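Local coordinates for uncharacterized protein lp_2664 (Lactobacillus plantarum WCFS1, PDB 2PJQ) that is of unknown function but belongs to the HD-domain family, so it is possibly a metal-dependent phosphohydrolase, although no metal is bound to the signature residues in this structure, at residues Asp128-Ile133 with Lys196-His201; Ile136-Ala141 with Ala204-Phe209; Ala58-His63 with Gln122-Ala127; Lys47-Asn52 with Met190-Ala195. All coordinates share one frame; numbering follows the deposited sequence.

Contact 1: residues Asp128-Ile133 with Lys196-His201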
loop_
_atom_site.group_PDB
_atom_site.type_symbol
_atom_site.label_atom_id
_atom_site.label_comp_id
_atom_site.label_asym_id
_atom_site.label_seq_id
_atom_site.Cartn_x
_atom_site.Cartn_y
_atom_site.Cartn_z
ATOM N N ASP B 128 -6.313 -18.102 -4.636
ATOM C CA ASP B 128 -5.261 -17.240 -4.125
ATOM C C ASP B 128 -5.033 -16.019 -5.011
ATOM O O ASP B 128 -4.953 -14.896 -4.519
ATOM C CB ASP B 128 -3.963 -18.029 -3.978
ATOM C CG ASP B 128 -3.060 -17.450 -2.918
ATOM O OD1 ASP B 128 -3.450 -17.503 -1.732
ATOM O OD2 ASP B 128 -1.973 -16.938 -3.258
ATOM N N ARG B 129 -4.920 -16.233 -6.316
ATOM C CA ARG B 129 -4.694 -15.122 -7.235
ATOM C C ARG B 129 -5.895 -14.209 -7.277
ATOM O O ARG B 129 -5.754 -12.987 -7.331
ATOM C CB ARG B 129 -4.380 -15.641 -8.638
ATOM C CG ARG B 129 -2.991 -16.246 -8.727
ATOM C CD ARG B 129 -2.762 -17.034 -10.001
ATOM N NE ARG B 129 -1.470 -17.703 -9.940
ATOM C CZ ARG B 129 -0.946 -18.430 -10.922
ATOM N NH1 ARG B 129 -1.606 -18.588 -12.068
ATOM N NH2 ARG B 129 0.243 -19.001 -10.753
ATOM N N LEU B 130 -7.080 -14.806 -7.232
ATOM C CA LEU B 130 -8.315 -14.033 -7.272
ATOM C C LEU B 130 -8.365 -12.948 -6.211
ATOM O O LEU B 130 -9.122 -11.999 -6.340
ATOM C CB LEU B 130 -9.520 -14.958 -7.126
ATOM C CG LEU B 130 -10.086 -15.411 -8.464
ATOM C CD1 LEU B 130 -11.257 -16.296 -8.216
ATOM C CD2 LEU B 130 -10.518 -14.195 -9.285
ATOM N N ASP B 131 -7.547 -13.106 -5.170
ATOM C CA ASP B 131 -7.466 -12.153 -4.071
ATOM C C ASP B 131 -6.228 -11.278 -4.190
ATOM O O ASP B 131 -5.866 -10.583 -3.245
ATOM C CB ASP B 131 -7.414 -12.884 -2.739
ATOM C CG ASP B 131 -7.830 -11.995 -1.579
ATOM O OD1 ASP B 131 -9.008 -11.547 -1.567
ATOM O OD2 ASP B 131 -6.991 -11.728 -0.685
ATOM N N ALA B 132 -5.564 -11.332 -5.338
ATOM C CA ALA B 132 -4.371 -10.530 -5.556
ATOM C C ALA B 132 -4.573 -9.615 -6.756
ATOM O O ALA B 132 -3.621 -9.212 -7.423
ATOM C CB ALA B 132 -3.152 -11.426 -5.770
ATOM N N ILE B 133 -5.829 -9.305 -7.030
ATOM C CA ILE B 133 -6.176 -8.440 -8.142
ATOM C C ILE B 133 -7.409 -7.711 -7.688
ATOM O O ILE B 133 -7.900 -7.957 -6.590
ATOM C CB ILE B 133 -6.477 -9.238 -9.446
ATOM C CG1 ILE B 133 -7.699 -10.150 -9.254
ATOM C CG2 ILE B 133 -5.235 -10.040 -9.857
ATOM C CD1 ILE B 133 -8.047 -11.003 -10.486
ATOM N N LYS B 196 -12.510 -17.267 -14.112
ATOM C CA LYS B 196 -12.226 -16.422 -15.269
ATOM C C LYS B 196 -13.247 -15.311 -15.280
ATOM O O LYS B 196 -12.928 -14.164 -15.536
ATOM C CB LYS B 196 -12.344 -17.210 -16.577
ATOM C CG LYS B 196 -11.223 -18.184 -16.841
ATOM C CD LYS B 196 -11.390 -18.817 -18.206
ATOM C CE LYS B 196 -10.240 -19.764 -18.517
ATOM N NZ LYS B 196 -10.279 -20.261 -19.928
ATOM N N ALA B 197 -14.486 -15.664 -14.980
ATOM C CA ALA B 197 -15.564 -14.690 -14.974
ATOM C C ALA B 197 -15.327 -13.643 -13.897
ATOM O O ALA B 197 -15.408 -12.436 -14.151
ATOM C CB ALA B 197 -16.901 -15.388 -14.746
ATOM N N LEU B 198 -15.028 -14.113 -12.694
ATOM C CA LEU B 198 -14.798 -13.234 -11.570
ATOM C C LEU B 198 -13.558 -12.385 -11.788
ATOM O O LEU B 198 -13.540 -11.199 -11.479
ATOM C CB LEU B 198 -14.652 -14.067 -10.310
ATOM C CG LEU B 198 -14.935 -13.266 -9.054
ATOM C CD1 LEU B 198 -16.219 -12.497 -9.263
ATOM C CD2 LEU B 198 -15.026 -14.191 -7.849
ATOM N N ALA B 199 -12.520 -13.010 -12.326
ATOM C CA ALA B 199 -11.272 -12.324 -12.604
ATOM C C ALA B 199 -11.505 -11.278 -13.686
ATOM O O ALA B 199 -10.638 -10.455 -13.953
ATOM C CB ALA B 199 -10.227 -13.320 -13.063
ATOM N N ALA B 200 -12.685 -11.315 -14.296
ATOM C CA ALA B 200 -13.043 -10.379 -15.358
ATOM C C ALA B 200 -13.479 -9.007 -14.849
ATOM O O ALA B 200 -13.276 -8.011 -15.532
ATOM C CB ALA B 200 -14.134 -10.979 -16.231
ATOM N N HIS B 201 -14.095 -8.939 -13.671
ATOM C CA HIS B 201 -14.492 -7.635 -13.143
ATOM C C HIS B 201 -13.505 -7.193 -12.070
ATOM O O HIS B 201 -13.856 -6.504 -11.116
ATOM C CB HIS B 201 -15.900 -7.653 -12.542
ATOM C CG HIS B 201 -16.455 -6.280 -12.279
ATOM N ND1 HIS B 201 -15.668 -5.225 -11.861
ATOM C CD2 HIS B 201 -17.715 -5.791 -12.368
ATOM C CE1 HIS B 201 -16.418 -4.148 -11.706
ATOM N NE2 HIS B 201 -17.664 -4.465 -12.007
#
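With Ile133 CG1 lodged between the backbone N and the carbonyl carbon (chi1 63°), the straight continuation through chi2 (-179°) carries Ile133 CD1 outward until it rests 4.1 Å from Ala199 CB. In Leu130, CD1 continues away from CA, and the other branch, CD2, is the one turned to Ala199, with Leu130 CD2 3.9 Å from Ala199 CB. The alanine methyl is therefore met by both side chains, and its small size suits a place where two bulky residues converge and the backbones come close, with Leu130 CA and Ala199 CA 6.3 Å apart. CD2 of Leu130 also lies 3.8 Å from Ala199 N and touches the root of Leu198, at CB (4.3 Å). The side chains meeting here are apolar, and no hydrogen bond crosses between the segments. The backbone carbonyl O of Leu130 accepts a hydrogen bond from Arg202. Around this layer, Met190 covers both Leu130 and Ala199, Leu45 of helix 32-49 touches Leu130, and Leu186 lies on Ile133. The contact thus joins the end of helix 119-130 and the turn after it to the region where helix 193-198 finishes. Asp128, two residues before Leu130, points elsewhere, where it converges with His34, His63 and Asp64 in a pattern consistent with the H...HD...D signature of the all-helical HD-domain fold.

Contact 2: residues Ile136-Ala141 with Ala204-Phe209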
loop_
_atom_site.group_PDB
_atom_site.type_symbol
_atom_site.label_atom_id
_atom_site.label_comp_id
_atom_site.label_asym_id
_atom_site.label_seq_id
_atom_site.Cartn_x
_atom_site.Cartn_y
_atom_site.Cartn_z
ATOM N N ILE B 136 -8.756 -5.010 -4.010
ATOM C CA ILE B 136 -8.071 -5.697 -2.930
ATOM C C ILE B 136 -6.620 -6.003 -3.285
ATOM O O ILE B 136 -5.720 -5.807 -2.468
ATOM C CB ILE B 136 -8.809 -6.966 -2.545
ATOM C CG1 ILE B 136 -9.970 -6.593 -1.606
ATOM C CG2 ILE B 136 -7.841 -7.953 -1.925
ATOM C CD1 ILE B 136 -10.863 -7.753 -1.176
ATOM N N GLY B 137 -6.393 -6.474 -4.506
ATOM C CA GLY B 137 -5.035 -6.741 -4.942
ATOM C C GLY B 137 -4.231 -5.450 -4.889
ATOM O O GLY B 137 -3.119 -5.427 -4.378
ATOM N N ILE B 138 -4.782 -4.365 -5.421
ATOM C CA ILE B 138 -4.078 -3.083 -5.378
ATOM C C ILE B 138 -3.624 -2.810 -3.939
ATOM O O ILE B 138 -2.434 -2.634 -3.664
ATOM C CB ILE B 138 -4.990 -1.925 -5.806
ATOM C CG1 ILE B 138 -5.395 -2.095 -7.278
ATOM C CG2 ILE B 138 -4.284 -0.600 -5.557
ATOM C CD1 ILE B 138 -6.451 -1.110 -7.747
ATOM N N ALA B 139 -4.590 -2.793 -3.024
ATOM C CA ALA B 139 -4.307 -2.548 -1.617
ATOM C C ALA B 139 -3.195 -3.438 -1.101
ATOM O O ALA B 139 -2.155 -2.940 -0.652
ATOM C CB ALA B 139 -5.555 -2.759 -0.792
ATOM N N ARG B 140 -3.416 -4.749 -1.173
ATOM C CA ARG B 140 -2.441 -5.721 -0.694
ATOM C C ARG B 140 -1.081 -5.606 -1.361
ATOM O O ARG B 140 -0.046 -5.772 -0.719
ATOM C CB ARG B 140 -2.951 -7.134 -0.897
ATOM C CG ARG B 140 -4.142 -7.502 -0.065
ATOM C CD ARG B 140 -4.436 -8.930 -0.377
ATOM N NE ARG B 140 -3.239 -9.688 -0.074
ATOM C CZ ARG B 140 -2.873 -10.801 -0.685
ATOM N NH1 ARG B 140 -3.624 -11.305 -1.660
ATOM N NH2 ARG B 140 -1.743 -11.398 -0.317
ATOM N N ALA B 141 -1.094 -5.353 -2.661
ATOM C CA ALA B 141 0.127 -5.199 -3.422
ATOM C C ALA B 141 0.972 -4.113 -2.770
ATOM O O ALA B 141 2.028 -4.392 -2.219
ATOM C CB ALA B 141 -0.199 -4.817 -4.849
ATOM N N ALA B 204 -10.166 -4.117 -14.606
ATOM C CA ALA B 204 -10.423 -2.747 -14.994
ATOM C C ALA B 204 -9.923 -1.747 -13.958
ATOM O O ALA B 204 -9.426 -0.676 -14.301
ATOM C CB ALA B 204 -11.900 -2.564 -15.229
ATOM N N VAL B 205 -10.057 -2.112 -12.689
ATOM C CA VAL B 205 -9.650 -1.269 -11.566
ATOM C C VAL B 205 -8.142 -1.160 -11.440
ATOM O O VAL B 205 -7.602 -0.099 -11.183
ATOM C CB VAL B 205 -10.171 -1.848 -10.239
ATOM C CG1 VAL B 205 -10.222 -0.747 -9.191
ATOM C CG2 VAL B 205 -11.545 -2.513 -10.452
HETATM N N MSE B 206 -7.467 -2.286 -11.588
HETATM C CA MSE B 206 -6.031 -2.297 -11.488
HETATM C C MSE B 206 -5.487 -1.441 -12.611
HETATM O O MSE B 206 -4.579 -0.639 -12.386
HETATM C CB MSE B 206 -5.496 -3.721 -11.596
HETATM C CG MSE B 206 -5.968 -4.671 -10.511
HETATM SE SE MSE B 206 -5.158 -6.425 -10.744
HETATM C CE MSE B 206 -3.745 -6.289 -9.444
ATOM N N HIS B 207 -6.043 -1.599 -13.815
ATOM C CA HIS B 207 -5.591 -0.798 -14.960
ATOM C C HIS B 207 -5.840 0.698 -14.782
ATOM O O HIS B 207 -5.030 1.506 -15.213
ATOM C CB HIS B 207 -6.223 -1.270 -16.273
ATOM C CG HIS B 207 -5.442 -2.343 -16.957
ATOM N ND1 HIS B 207 -5.730 -3.682 -16.804
ATOM C CD2 HIS B 207 -4.328 -2.283 -17.721
ATOM C CE1 HIS B 207 -4.820 -4.401 -17.438
ATOM N NE2 HIS B 207 -3.956 -3.578 -18.002
ATOM N N GLU B 208 -6.955 1.070 -14.162
ATOM C CA GLU B 208 -7.230 2.482 -13.910
ATOM C C GLU B 208 -6.218 3.034 -12.898
ATOM O O GLU B 208 -5.841 4.211 -12.945
ATOM C CB GLU B 208 -8.654 2.669 -13.375
ATOM C CG GLU B 208 -9.692 2.868 -14.484
ATOM C CD GLU B 208 -11.068 2.363 -14.089
ATOM O OE1 GLU B 208 -11.616 2.875 -13.087
ATOM O OE2 GLU B 208 -11.594 1.452 -14.780
ATOM N N PHE B 209 -5.769 2.164 -11.996
ATOM C CA PHE B 209 -4.810 2.549 -10.976
ATOM C C PHE B 209 -3.416 2.776 -11.552
ATOM O O PHE B 209 -2.830 3.830 -11.326
ATOM C CB PHE B 209 -4.760 1.497 -9.863
ATOM C CG PHE B 209 -3.746 1.791 -8.803
ATOM C CD1 PHE B 209 -3.904 2.875 -7.946
ATOM C CD2 PHE B 209 -2.601 1.013 -8.687
ATOM C CE1 PHE B 209 -2.928 3.180 -6.982
ATOM C CE2 PHE B 209 -1.618 1.311 -7.729
ATOM C CZ PHE B 209 -1.787 2.398 -6.876
#
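Ile138 faces Val205, Met206 and Phe209 in a helix-helix packing at the dimer interface, where the segments 136-141 and 204-209, on helices 134-148 and 204-219, have axes 9.8 Å apart at closest approach and inclined by 49°. Ile138 is the sole residue of its segment to put side-chain atoms among these three. Its beta branching suits this: the CG1-CD1 arm meets Val205, Met206 and Phe209 CB, while the CG2 arm turns to the phenyl ring. Ile138 CG1, anti to the carbonyl carbon (chi1 -64°), passes Met206 CG at 4.2 Å, the two chains running in opposite senses. Beyond it, Ile138 CD1 settles beside Phe209 CB (3.8 Å) and Val205 CG1 (4.1 Å). Met206, a selenomethionine in the crystal, is a flexible chain bent near its end, and Phe179 and Leu183 of helix 175-183 line it from outside. Phe179 also touches Ile138. In the next shell stands the second subunit: its Phe209 packs on Ile138 and its Ile138 on Phe209, so the hydrophobic pairing recurs across the dimer. Ile136 N adds a hydrogen bond to Glu216 of that subunit. At the centre of the contact a CH-pi interaction sets Ile138 CG2 over one face of the Phe209 ring, 3.8 Å from its centroid and 8° off the ring normal.

Contact 3: residues Ala58-His63 with Gln122-Ala127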
loop_
_atom_site.group_PDB
_atom_site.type_symbol
_atom_site.label_atom_id
_atom_site.label_comp_id
_atom_site.label_asym_id
_atom_site.label_seq_id
_atom_site.Cartn_x
_atom_site.Cartn_y
_atom_site.Cartn_z
ATOM N N ALA B 58 -7.630 -27.277 2.826
ATOM C CA ALA B 58 -6.432 -27.612 3.577
ATOM C C ALA B 58 -5.258 -26.930 2.891
ATOM O O ALA B 58 -4.563 -26.112 3.505
ATOM C CB ALA B 58 -6.238 -29.104 3.605
ATOM N N ALA B 59 -5.061 -27.234 1.608
ATOM C CA ALA B 59 -3.968 -26.634 0.860
ATOM C C ALA B 59 -4.171 -25.139 0.766
ATOM O O ALA B 59 -3.207 -24.390 0.669
ATOM C CB ALA B 59 -3.865 -27.241 -0.541
ATOM N N ALA B 60 -5.418 -24.690 0.786
ATOM C CA ALA B 60 -5.677 -23.257 0.701
ATOM C C ALA B 60 -5.187 -22.579 1.967
ATOM O O ALA B 60 -4.514 -21.557 1.921
ATOM C CB ALA B 60 -7.148 -23.007 0.521
ATOM N N TRP B 61 -5.533 -23.177 3.103
ATOM C CA TRP B 61 -5.153 -22.662 4.413
ATOM C C TRP B 61 -3.651 -22.617 4.577
ATOM O O TRP B 61 -3.104 -21.657 5.115
ATOM C CB TRP B 61 -5.710 -23.557 5.531
ATOM C CG TRP B 61 -7.179 -23.438 5.807
ATOM C CD1 TRP B 61 -8.118 -24.430 5.705
ATOM C CD2 TRP B 61 -7.864 -22.281 6.272
ATOM N NE1 TRP B 61 -9.357 -23.958 6.084
ATOM C CE2 TRP B 61 -9.230 -22.638 6.437
ATOM C CE3 TRP B 61 -7.463 -20.970 6.573
ATOM C CZ2 TRP B 61 -10.193 -21.730 6.885
ATOM C CZ3 TRP B 61 -8.420 -20.068 7.021
ATOM C CH2 TRP B 61 -9.772 -20.455 7.171
ATOM N N LEU B 62 -2.987 -23.658 4.089
ATOM C CA LEU B 62 -1.545 -23.793 4.255
ATOM C C LEU B 62 -0.554 -23.234 3.237
ATOM O O LEU B 62 0.645 -23.360 3.443
ATOM C CB LEU B 62 -1.228 -25.277 4.499
ATOM C CG LEU B 62 -1.925 -25.971 5.686
ATOM C CD1 LEU B 62 -1.713 -27.478 5.593
ATOM C CD2 LEU B 62 -1.392 -25.443 7.013
ATOM N N HIS B 63 -0.999 -22.610 2.153
ATOM C CA HIS B 63 -0.016 -22.098 1.194
ATOM C C HIS B 63 0.931 -21.017 1.716
ATOM O O HIS B 63 2.138 -21.094 1.497
ATOM C CB HIS B 63 -0.663 -21.539 -0.062
ATOM C CG HIS B 63 0.288 -20.729 -0.887
ATOM N ND1 HIS B 63 0.037 -19.424 -1.252
ATOM C CD2 HIS B 63 1.540 -21.010 -1.332
ATOM C CE1 HIS B 63 1.093 -18.936 -1.881
ATOM N NE2 HIS B 63 2.020 -19.879 -1.940
ATOM N N GLN B 122 -5.595 -26.318 -9.048
ATOM C CA GLN B 122 -6.041 -25.231 -9.891
ATOM C C GLN B 122 -7.003 -24.387 -9.096
ATOM O O GLN B 122 -7.039 -23.172 -9.242
ATOM C CB GLN B 122 -6.739 -25.781 -11.124
ATOM C CG GLN B 122 -5.801 -26.553 -12.044
ATOM C CD GLN B 122 -6.527 -27.277 -13.159
ATOM O OE1 GLN B 122 -7.657 -26.927 -13.532
ATOM N NE2 GLN B 122 -5.875 -28.292 -13.710
ATOM N N VAL B 123 -7.781 -25.027 -8.233
ATOM C CA VAL B 123 -8.728 -24.277 -7.431
ATOM C C VAL B 123 -8.037 -23.424 -6.361
ATOM O O VAL B 123 -8.392 -22.268 -6.171
ATOM C CB VAL B 123 -9.772 -25.205 -6.783
ATOM C CG1 VAL B 123 -10.588 -24.438 -5.750
ATOM C CG2 VAL B 123 -10.713 -25.738 -7.851
ATOM N N VAL B 124 -7.047 -23.974 -5.666
ATOM C CA VAL B 124 -6.359 -23.193 -4.644
ATOM C C VAL B 124 -5.728 -21.989 -5.350
ATOM O O VAL B 124 -5.949 -20.836 -4.972
ATOM C CB VAL B 124 -5.257 -24.034 -3.928
ATOM C CG1 VAL B 124 -4.851 -23.381 -2.609
ATOM C CG2 VAL B 124 -5.767 -25.426 -3.664
ATOM N N GLN B 125 -4.969 -22.263 -6.402
ATOM C CA GLN B 125 -4.309 -21.209 -7.166
ATOM C C GLN B 125 -5.269 -20.098 -7.615
ATOM O O GLN B 125 -5.018 -18.906 -7.384
ATOM C CB GLN B 125 -3.614 -21.815 -8.384
ATOM C CG GLN B 125 -3.049 -20.783 -9.322
ATOM C CD GLN B 125 -2.238 -21.386 -10.448
ATOM O OE1 GLN B 125 -1.104 -21.826 -10.248
ATOM N NE2 GLN B 125 -2.820 -21.410 -11.645
ATOM N N ASP B 126 -6.361 -20.484 -8.266
ATOM C CA ASP B 126 -7.331 -19.500 -8.729
ATOM C C ASP B 126 -7.882 -18.692 -7.568
ATOM O O ASP B 126 -8.138 -17.501 -7.687
ATOM C CB ASP B 126 -8.476 -20.189 -9.456
ATOM C CG ASP B 126 -8.090 -20.626 -10.846
ATOM O OD1 ASP B 126 -7.047 -20.144 -11.347
ATOM O OD2 ASP B 126 -8.833 -21.433 -11.441
ATOM N N ALA B 127 -8.063 -19.345 -6.433
ATOM C CA ALA B 127 -8.582 -18.659 -5.268
ATOM C C ALA B 127 -7.559 -17.655 -4.753
ATOM O O ALA B 127 -7.884 -16.495 -4.483
ATOM C CB ALA B 127 -8.913 -19.661 -4.190
#
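Val124 carries the tight part of this contact, pressing its two methyls against the neighbouring alanines Ala59 and Ala60. Val124 CG1, placed anti to the backbone N (chi1 -163°), lies over the backbone of Ala60 and 3.9 Å from Ala60 CB, and it also approaches the carbonyl O of Ala59 (3.8 Å). Val124 CG2 goes the other way, to Ala59 CB at 4.1 Å. The valine thus straddles the step between two successive residues of helix 53-62. Small side chains on that helix are what permit such closeness: Ala60 CA and Val124 CA are 5.4 Å apart, near for two helices, and the alanines let the valine methyl come down on the Ala60 backbone itself. Valine, short and branched at CB, fills the narrow space without needing a long reach. Nothing polar is exchanged here.

Away from this spot the contact slackens. Ala127, one turn further along helix 119-130, points toward the alanines but keeps its CB 6.0 Å from Ala60 CB. His63, partly exposed, lies on the looser side: its side chain stays 5.2 Å or more from the other segment, and its NE2 makes a weak hydrogen bond to Ser106 OG. His63 is part of the probable HD-type cluster, so the alanine-valine layer lies next to the putative site. In this strandless fold Ile101 of helix 92-102 touches both Ala59 and Val124, Ile102 of the same helix touches His63, and helix 9-22 covers Ala58, Trp61 and Leu62 of helix 53-62.

Contact 4: residues Lys47-Asn52 with Met190-Ala195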
loop_
_atom_site.group_PDB
_atom_site.type_symbol
_atom_site.label_atom_id
_atom_site.label_comp_id
_atom_site.label_asym_id
_atom_site.label_seq_id
_atom_site.Cartn_x
_atom_site.Cartn_y
_atom_site.Cartn_z
ATOM N N LYS B 47 -16.630 -26.385 -5.246
ATOM C CA LYS B 47 -17.942 -26.935 -5.521
ATOM C C LYS B 47 -18.355 -26.785 -6.980
ATOM O O LYS B 47 -18.796 -27.747 -7.609
ATOM C CB LYS B 47 -18.936 -26.308 -4.568
ATOM C CG LYS B 47 -18.478 -26.576 -3.132
ATOM C CD LYS B 47 -19.544 -26.300 -2.087
ATOM C CE LYS B 47 -19.009 -26.606 -0.697
ATOM N NZ LYS B 47 -20.072 -26.493 0.346
ATOM N N ASP B 48 -18.188 -25.591 -7.530
ATOM C CA ASP B 48 -18.524 -25.366 -8.921
ATOM C C ASP B 48 -17.802 -26.363 -9.832
ATOM O O ASP B 48 -18.349 -26.794 -10.845
ATOM C CB ASP B 48 -18.154 -23.938 -9.303
ATOM C CG ASP B 48 -19.269 -22.958 -9.015
ATOM O OD1 ASP B 48 -19.891 -23.059 -7.939
ATOM O OD2 ASP B 48 -19.521 -22.079 -9.862
ATOM N N GLU B 49 -16.576 -26.731 -9.467
ATOM C CA GLU B 49 -15.788 -27.667 -10.261
ATOM C C GLU B 49 -15.888 -29.130 -9.845
ATOM O O GLU B 49 -15.453 -30.011 -10.574
ATOM C CB GLU B 49 -14.320 -27.260 -10.248
ATOM C CG GLU B 49 -13.981 -26.275 -11.320
ATOM C CD GLU B 49 -14.456 -26.757 -12.670
ATOM O OE1 GLU B 49 -14.085 -27.881 -13.055
ATOM O OE2 GLU B 49 -15.205 -26.016 -13.344
ATOM N N GLY B 50 -16.457 -29.393 -8.678
ATOM C CA GLY B 50 -16.557 -30.762 -8.226
ATOM C C GLY B 50 -15.193 -31.240 -7.787
ATOM O O GLY B 50 -14.734 -32.314 -8.163
ATOM N N ALA B 51 -14.534 -30.422 -6.986
ATOM C CA ALA B 51 -13.214 -30.764 -6.501
ATOM C C ALA B 51 -13.327 -31.288 -5.092
ATOM O O ALA B 51 -14.283 -30.977 -4.387
ATOM C CB ALA B 51 -12.314 -29.535 -6.523
ATOM N N ASN B 52 -12.358 -32.098 -4.684
ATOM C CA ASN B 52 -12.360 -32.612 -3.333
ATOM C C ASN B 52 -12.267 -31.378 -2.433
ATOM O O ASN B 52 -11.312 -30.609 -2.515
ATOM C CB ASN B 52 -11.157 -33.506 -3.086
ATOM C CG ASN B 52 -11.032 -33.887 -1.630
ATOM O OD1 ASN B 52 -11.866 -34.621 -1.096
ATOM N ND2 ASN B 52 -10.010 -33.369 -0.966
HETATM N N MSE B 190 -6.196 -17.721 -14.994
HETATM C CA MSE B 190 -7.192 -18.322 -14.131
HETATM C C MSE B 190 -7.571 -19.683 -14.746
HETATM O O MSE B 190 -7.668 -19.809 -15.968
HETATM C CB MSE B 190 -8.406 -17.385 -14.069
HETATM C CG MSE B 190 -9.035 -17.232 -12.708
HETATM SE SE MSE B 190 -7.774 -16.782 -11.317
HETATM C CE MSE B 190 -7.308 -14.968 -11.803
ATOM N N ASN B 191 -7.783 -20.697 -13.911
ATOM C CA ASN B 191 -8.142 -22.031 -14.395
ATOM C C ASN B 191 -9.655 -22.272 -14.476
ATOM O O ASN B 191 -10.183 -22.624 -15.530
ATOM C CB ASN B 191 -7.542 -23.098 -13.482
ATOM C CG ASN B 191 -6.039 -23.089 -13.476
ATOM O OD1 ASN B 191 -5.409 -23.325 -14.500
ATOM N ND2 ASN B 191 -5.452 -22.826 -12.316
ATOM N N THR B 192 -10.333 -22.100 -13.343
ATOM C CA THR B 192 -11.782 -22.296 -13.216
ATOM C C THR B 192 -12.623 -21.392 -14.122
ATOM O O THR B 192 -12.305 -20.222 -14.300
ATOM C CB THR B 192 -12.247 -22.007 -11.783
ATOM O OG1 THR B 192 -11.167 -22.223 -10.867
ATOM C CG2 THR B 192 -13.422 -22.900 -11.428
ATOM N N ASP B 193 -13.711 -21.915 -14.678
ATOM C CA ASP B 193 -14.541 -21.067 -15.524
ATOM C C ASP B 193 -15.170 -19.989 -14.664
ATOM O O ASP B 193 -15.245 -18.829 -15.071
ATOM C CB ASP B 193 -15.640 -21.863 -16.232
ATOM C CG ASP B 193 -15.179 -22.436 -17.563
ATOM O OD1 ASP B 193 -14.252 -21.848 -18.168
ATOM O OD2 ASP B 193 -15.751 -23.457 -18.012
ATOM N N THR B 194 -15.611 -20.379 -13.472
ATOM C CA THR B 194 -16.239 -19.449 -12.544
ATOM C C THR B 194 -15.285 -18.329 -12.160
ATOM O O THR B 194 -15.703 -17.204 -11.881
ATOM C CB THR B 194 -16.666 -20.153 -11.255
ATOM O OG1 THR B 194 -17.686 -21.111 -11.546
ATOM C CG2 THR B 194 -17.198 -19.146 -10.251
ATOM N N ALA B 195 -13.999 -18.644 -12.153
ATOM C CA ALA B 195 -13.003 -17.672 -11.775
ATOM C C ALA B 195 -12.708 -16.727 -12.913
ATOM O O ALA B 195 -12.654 -15.518 -12.710
ATOM C CB ALA B 195 -11.736 -18.374 -11.316
#
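Asp48, in the last turn of helix 32-49, provides the polar grip by accepting a hydrogen bond from Thr194 OG1. Asp48 OD2 lies 2.7 Å from Thr194 OG1, which comes to the anti side of the carboxylate and stands 23° out of its plane. The side chains of Asp48 and Thr194 lie nearly perpendicular. On Thr194, OG1 is anti to the carbonyl carbon (chi1 -65°), and this turns the hydroxyl to Asp48. Asp48 OD2 also has, weakly and at long range, the guanidinium of Arg44. Glu49 follows with its aliphatic part: CG packs against Thr192 CG2, the two side chains running in opposite senses. A bend at chi2 (-51°) folds the chain back, so that CG and, less closely, OE2 lie by Thr192 CG2. Glu49 OE2 is 5.4 Å from Asp193 OD2, a spacing of like charges that is probably mildly unfavourable. Gly50, the first residue past the helix, has positive phi, which glycine adopts readily, and completes a Schellman motif. Across from it, Thr192 occupies the N-cap position of helix 193-198, though its side chain makes no capping bond; its N and that of Asn191 are hydrogen-bonded to the carboxylate of Asp126. A helix closed by a Schellman motif thus meets the opening turn of another helix at the partly exposed edge of the helical bundle.

Helix 119-130 joins contact 3 to contact 1, their centres about 14 Å apart, while helix 193-198 joins contact 1 to contact 4, about 13 Å from centre to centre. Contact 2 continues from contact 1 into the next helix on each side, 134-148 and 204-219; their centres are about 11 Å apart, and Met206 packs on Ile133. Contacts 2 and 4 are the most distant pair, about 24 Å between centres. Along the chain, contact 3 closes inside the loop spanned by contact 4, and contacts 1 and 2 alternate their segments. The C-terminal helices thus pack on helices 32-49, 119-130 and 134-148, connecting the surroundings of the probable signature cluster with the dimer interface.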